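PDB 4GVB: KP6 killer toxin subunit beta from Ustilago maydis virus P6, which acts with the alpha subunit as a secreted antifungal toxin that kills sensitive cells of the same or related species, alpha recognising cellular receptors first. Local coordinates for residues P6-Q10 against D43-A48. Sequence-based numbering, arbitrary orientation.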
ATOM      1  N   PRO B   6      -8.168 -17.273  15.719  1.00 40.80           N
ATOM      2  CA  PRO B   6      -8.247 -16.208  14.719  1.00 39.76           C
ATOM      3  C   PRO B   6      -8.078 -14.825  15.339  1.00 31.92           C
ATOM      4  O   PRO B   6      -8.575 -14.559  16.434  1.00 32.15           O
ATOM      5  CB  PRO B   6      -9.655 -16.384  14.134  1.00 42.12           C
ATOM      6  CG  PRO B   6     -10.036 -17.816  14.483  1.00 41.17           C
ATOM      7  CD  PRO B   6      -9.417 -18.044  15.816  1.00 42.95           C
ATOM      8  N   VAL B   7      -7.376 -13.956  14.622  1.00 30.75           N
ATOM      9  CA  VAL B   7      -7.120 -12.593  15.073  1.00 27.00           C
ATOM     10  C   VAL B   7      -7.756 -11.612  14.090  1.00 24.51           C
ATOM     11  O   VAL B   7      -7.983 -11.949  12.922  1.00 28.39           O
ATOM     12  CB  VAL B   7      -5.587 -12.333  15.179  1.00 28.38           C
ATOM     13  CG1 VAL B   7      -4.968 -12.265  13.799  1.00 27.76           C
ATOM     14  CG2 VAL B   7      -5.310 -11.050  15.933  1.00 25.34           C
ATOM     15  N   MET B   8      -8.082 -10.412  14.558  1.00 21.51           N
ATOM     16  CA  MET B   8      -8.509  -9.337  13.668  1.00 22.43           C
ATOM     17  C   MET B   8      -7.594  -8.132  13.904  1.00 22.69           C
ATOM     18  O   MET B   8      -7.248  -7.833  15.039  1.00 20.06           O
ATOM     19  CB  MET B   8      -9.985  -8.978  13.887  1.00 24.90           C
ATOM     20  CG  MET B   8     -10.321  -8.474  15.281  1.00 22.87           C
ATOM     21  SD  MET B   8     -12.103  -8.319  15.564  1.00 33.61           S
ATOM     22  CE  MET B   8     -12.110  -7.448  17.114  1.00 31.43           C
ATOM     23  N   CYS B   9      -7.198  -7.456  12.829  1.00 20.22           N
ATOM     24  CA  CYS B   9      -6.180  -6.425  12.920  1.00 20.11           C
ATOM     25  C   CYS B   9      -6.492  -5.191  12.096  1.00 18.22           C
ATOM     26  O   CYS B   9      -7.186  -5.262  11.077  1.00 18.76           O
ATOM     27  CB  CYS B   9      -4.824  -6.973  12.451  1.00 21.75           C
ATOM     28  SG  CYS B   9      -4.173  -8.412  13.339  1.00 22.27           S
ATOM     29  N   GLN B  10      -5.980  -4.058  12.566  1.00 18.18           N
ATOM     30  CA  GLN B  10      -5.992  -2.804  11.833  1.00 17.28           C
ATOM     31  C   GLN B  10      -4.547  -2.375  11.649  1.00 20.51           C
ATOM     32  O   GLN B  10      -3.707  -2.628  12.510  1.00 18.70           O
ATOM     33  CB  GLN B  10      -6.680  -1.701  12.649  1.00 21.03           C
ATOM     34  CG  GLN B  10      -8.086  -1.983  13.154  1.00 23.03           C
ATOM     35  CD  GLN B  10      -8.592  -0.833  14.011  1.00 29.86           C
ATOM     36  OE1 GLN B  10      -9.747  -0.420  13.911  1.00 34.66           O
ATOM     37  NE2 GLN B  10      -7.719  -0.304  14.851  1.00 27.66           N
ATOM     38  N   ASP B  43     -15.753  -0.518  11.273  1.00 36.68           N
ATOM     39  CA  ASP B  43     -14.802  -0.623  12.379  1.00 33.73           C
ATOM     40  C   ASP B  43     -13.349  -0.763  11.912  1.00 33.53           C
ATOM     41  O   ASP B  43     -12.430  -0.717  12.728  1.00 29.08           O
ATOM     42  CB  ASP B  43     -15.173  -1.780  13.305  1.00 30.32           C
ATOM     43  CG  ASP B  43     -15.172  -3.112  12.592  1.00 33.92           C
ATOM     44  OD1 ASP B  43     -14.269  -3.354  11.762  1.00 28.87           O
ATOM     45  OD2 ASP B  43     -16.082  -3.921  12.864  1.00 40.33           O
ATOM     46  N   GLY B  44     -13.155  -0.961  10.611  1.00 30.60           N
ATOM     47  CA  GLY B  44     -11.833  -0.894  10.009  1.00 28.63           C
ATOM     48  C   GLY B  44     -10.916  -2.081  10.247  1.00 28.02           C
ATOM     49  O   GLY B  44      -9.703  -1.990  10.028  1.00 24.58           O
ATOM     50  N   PHE B  45     -11.477  -3.199  10.694  1.00 25.46           N
ATOM     51  CA  PHE B  45     -10.659  -4.389  10.922  1.00 20.87           C
ATOM     52  C   PHE B  45     -10.648  -5.316   9.728  1.00 23.58           C
ATOM     53  O   PHE B  45     -11.615  -5.373   8.974  1.00 26.27           O
ATOM     54  CB  PHE B  45     -11.152  -5.160  12.145  1.00 24.40           C
ATOM     55  CG  PHE B  45     -10.659  -4.604  13.448  1.00 20.86           C
ATOM     56  CD1 PHE B  45     -11.387  -3.645  14.124  1.00 28.39           C
ATOM     57  CD2 PHE B  45      -9.473  -5.050  13.998  1.00 25.35           C
ATOM     58  CE1 PHE B  45     -10.937  -3.136  15.324  1.00 31.74           C
ATOM     59  CE2 PHE B  45      -9.014  -4.547  15.199  1.00 25.51           C
ATOM     60  CZ  PHE B  45      -9.738  -3.588  15.859  1.00 29.83           C
ATOM     61  N   CYS B  46      -9.547  -6.039   9.572  1.00 21.60           N
ATOM     62  CA  CYS B  46      -9.456  -7.149   8.640  1.00 22.38           C
ATOM     63  C   CYS B  46      -9.658  -8.442   9.425  1.00 22.42           C
ATOM     64  O   CYS B  46      -9.025  -8.656  10.462  1.00 27.61           O
ATOM     65  CB  CYS B  46      -8.083  -7.135   7.967  1.00 19.74           C
ATOM     66  SG  CYS B  46      -7.702  -8.515   6.891  1.00 25.33           S
ATOM     67  N   ARG B  47     -10.547  -9.299   8.944  1.00 26.05           N
ATOM     68  CA  ARG B  47     -10.824 -10.561   9.612  1.00 26.30           C
ATOM     69  C   ARG B  47     -10.576 -11.747   8.687  1.00 29.30           C
ATOM     70  O   ARG B  47     -10.604 -11.602   7.465  1.00 32.61           O
ATOM     71  CB  ARG B  47     -12.270 -10.582  10.104  1.00 27.75           C
ATOM     72  CG  ARG B  47     -12.597  -9.526  11.142  1.00 29.10           C
ATOM     73  CD  ARG B  47     -14.105  -9.449  11.347  1.00 27.88           C
ATOM     74  NE  ARG B  47     -14.462  -8.701  12.549  1.00 24.86           N
ATOM     75  CZ  ARG B  47     -14.600  -7.381  12.590  1.00 28.43           C
ATOM     76  NH1 ARG B  47     -14.399  -6.650  11.495  1.00 23.76           N
ATOM     77  NH2 ARG B  47     -14.931  -6.787  13.730  1.00 26.65           N
ATOM     78  N   ALA B  48     -10.325 -12.912   9.275  1.00 28.95           N
ATOM     79  CA  ALA B  48     -10.209 -14.147   8.510  1.00 29.78           C
ATOM     80  C   ALA B  48     -11.566 -14.491   7.892  1.00 36.02           C
ATOM     81  O   ALA B  48     -12.612 -14.261   8.501  1.00 34.02           O
ATOM     82  CB  ALA B  48      -9.730 -15.272   9.398  1.00 33.84           C
TER
HETATM   83  O   HOH W   1     -10.403 -13.123  12.083  1.00 25.69           O
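Cys9 and Cys46 form a single antiparallel, hydrogen-bonded bridge that ties strand 7-13, paired on its other edge with strand 70-76, to strand 46-47 of a separate two-stranded sheet. Cys46 N donates to Cys9 O at 2.9 Å, almost straight at 176°, and Cys9 N returns a longer bond to Cys46 O at 3.2 Å. At Val7 and Ala48, the next hydrogen-bonded position, Val7 O and Ala48 N stand 4.4 Å apart, and a water donates to the first and accepts from the second.

The Phe45 ring lies between two side chains of strand 7-13. Gln10 comes over one face: its CG sits 3.4 Å from the ring centroid in a CH-pi contact, its amide plane only 17° from that of the ring. Over the opposite face, and farther off, stands Met8 SD, 4.7 Å from the centroid, a Met-aromatic contact. Met8 CG lies between the backbone N and the carbonyl carbon (chi1 61°), and the chain extends beyond it alongside that of Arg47, SD 3.7 Å from NH2.

Asp43 OD1 accepts from Phe45 N in an Asx turn, while OD2 reaches strand 46-47 for a salt bridge with Arg47 NH2 at 3.2 Å. With just two direct backbone bonds across it, the junction probably owes much of its hold to the ring packed between Gln10 and Met8 and to disulfides Cys9-Cys74 and Cys46-Cys29, which tie both bridge residues onward.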